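Local structure of fuculose-1-phosphate aldolase (Glaciozyma antarctica, 4XXF) at residues Ala175-Leu178 / Gly182-Thr185. The protein is a zinc-binding member of the class II aldolase and adducin family, with an AraD-like fold built around a mixed beta sheet. Sequence-based numbering, arbitrary orientation.
Sequences AIIL and GLLT
With CG1 anti to the backbone N (chi1 -177°) and leading away, Ile-176 presents CG2, placed between N and the carbonyl carbon, to Leu-184 CB at 3.9 Å. On the other face Ile-177 CG1 and Leu-183 CG both stand beside their own backbone N (chi1 -59° and -50°) and the side chains run side by side, Ile-177 CG1 meeting Leu-183 CD2 at 4.0 Å. Further along that face, Ala-175 CB touches Thr-185 CG2 at 3.8 Å, while Thr-185 OG1 is hydrogen-bonded to Ala-193 O. The backbones form an antiparallel hairpin with two hydrogen-bonded pairs. Ile-176 N reaches Leu-184 O at 2.9 Å and Leu-184 N returns to Ile-176 O; Leu-178 N to Gly-182 O is 2.8 Å, and Gly-182 N answers to Leu-178 O. Helix 190-213 packs on Ala-175, Leu-183 and Thr-185, whereas Ile-177 leans on Leu-149 of strand 147-150 and helix 163-170 packs on Ile-176 and Leu-178. Paired backbone N-H...O=C hydrogen bonds, with apolar side chains on both faces, thus satisfy buried peptide groups; the hairpin carries His-181 in its turn and Leu-183 O holds ND1 of His-117, so the strand pair borders the zinc site at two ligands.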
ATOM      1  N   ALA A 175      -4.307 -10.243 -24.500  1.00 12.38           N
ATOM      2  CA  ALA A 175      -5.031  -9.538 -23.447  1.00 12.18           C
ATOM      3  C   ALA A 175      -6.048  -8.595 -24.038  1.00 12.91           C
ATOM      4  O   ALA A 175      -5.944  -8.192 -25.200  1.00 13.19           O
ATOM      5  CB  ALA A 175      -4.065  -8.774 -22.544  1.00 14.31           C
ATOM      6  N   ILE A 176      -7.044  -8.247 -23.229  1.00 12.53           N
ATOM      7  CA  ILE A 176      -8.052  -7.290 -23.644  1.00 12.43           C
ATOM      8  C   ILE A 176      -8.424  -6.398 -22.456  1.00 12.35           C
ATOM      9  O   ILE A 176      -8.537  -6.844 -21.303  1.00 14.06           O
ATOM     10  CB  ILE A 176      -9.309  -7.998 -24.241  1.00 13.60           C
ATOM     11  CG1 ILE A 176     -10.329  -6.971 -24.748  1.00 15.14           C
ATOM     12  CG2 ILE A 176      -9.944  -8.958 -23.223  1.00 14.92           C
ATOM     13  CD1 ILE A 176     -11.385  -7.565 -25.681  1.00 16.71           C
ATOM     14  N   ILE A 177      -8.562  -5.113 -22.749  1.00 13.48           N
ATOM     15  CA  ILE A 177      -9.110  -4.151 -21.804  1.00 13.80           C
ATOM     16  C   ILE A 177     -10.589  -4.026 -22.109  1.00 14.13           C
ATOM     17  O   ILE A 177     -10.971  -3.647 -23.214  1.00 15.56           O
ATOM     18  CB  ILE A 177      -8.401  -2.795 -21.911  1.00 13.31           C
ATOM     19  CG1 ILE A 177      -6.909  -2.992 -21.632  1.00 15.69           C
ATOM     20  CG2 ILE A 177      -9.024  -1.779 -20.961  1.00 17.14           C
ATOM     21  CD1 ILE A 177      -6.087  -1.726 -21.680  1.00 20.64           C
ATOM     22  N   LEU A 178     -11.410  -4.409 -21.135  1.00 13.69           N
ATOM     23  CA  LEU A 178     -12.856  -4.386 -21.271  1.00 14.71           C
ATOM     24  C   LEU A 178     -13.379  -3.091 -20.680  1.00 15.53           C
ATOM     25  O   LEU A 178     -13.320  -2.897 -19.469  1.00 13.20           O
ATOM     26  CB  LEU A 178     -13.470  -5.594 -20.570  1.00 15.19           C
ATOM     27  CG  LEU A 178     -12.922  -6.955 -21.008  1.00 17.67           C
ATOM     28  CD1 LEU A 178     -13.340  -8.029 -20.009  1.00 21.64           C
ATOM     29  CD2 LEU A 178     -13.399  -7.305 -22.414  1.00 20.20           C
ATOM     30  N   GLY A 182     -12.702  -4.091 -16.738  1.00 13.24           N
ATOM     31  CA  GLY A 182     -11.385  -4.458 -16.253  1.00 14.65           C
ATOM     32  C   GLY A 182     -10.619  -5.250 -17.287  1.00 11.76           C
ATOM     33  O   GLY A 182     -10.820  -5.079 -18.486  1.00 15.56           O
ATOM     34  N   LEU A 183      -9.767  -6.138 -16.804  1.00 12.63           N
ATOM     35  CA  LEU A 183      -8.793  -6.828 -17.643  1.00 12.29           C
ATOM     36  C   LEU A 183      -9.080  -8.309 -17.783  1.00 11.96           C
ATOM     37  O   LEU A 183      -9.556  -8.951 -16.850  1.00 12.18           O
ATOM     38  CB  LEU A 183      -7.394  -6.666 -17.057  1.00 12.46           C
ATOM     39  CG  LEU A 183      -6.955  -5.250 -16.690  1.00 11.45           C
ATOM     40  CD1 LEU A 183      -5.577  -5.329 -16.050  1.00 13.21           C
ATOM     41  CD2 LEU A 183      -6.929  -4.376 -17.912  1.00 13.21           C
ATOM     42  N   LEU A 184      -8.728  -8.862 -18.936  1.00 11.45           N
ATOM     43  CA  LEU A 184      -8.719 -10.306 -19.121  1.00 10.63           C
ATOM     44  C   LEU A 184      -7.477 -10.684 -19.927  1.00 12.02           C
ATOM     45  O   LEU A 184      -7.138 -10.003 -20.906  1.00 11.93           O
ATOM     46  CB  LEU A 184     -10.003 -10.765 -19.821  1.00 12.52           C
ATOM     47  CG  LEU A 184     -10.153 -12.257 -20.139  1.00 12.85           C
ATOM     48  CD1 LEU A 184     -11.613 -12.647 -20.148  1.00 14.29           C
ATOM     49  CD2 LEU A 184      -9.539 -12.616 -21.486  1.00 14.79           C
ATOM     50  N   THR A 185      -6.795 -11.757 -19.520  1.00 11.41           N
ATOM     51  CA  THR A 185      -5.615 -12.224 -20.240  1.00 11.23           C
ATOM     52  C   THR A 185      -5.736 -13.703 -20.535  1.00 10.95           C
ATOM     53  O   THR A 185      -6.480 -14.427 -19.870  1.00 11.57           O
ATOM     54  CB  THR A 185      -4.311 -11.976 -19.462  1.00 11.43           C
ATOM     55  OG1 THR A 185      -4.350 -12.716 -18.236  1.00 12.58           O
ATOM     56  CG2 THR A 185      -4.134 -10.492 -19.167  1.00 12.26           C
TER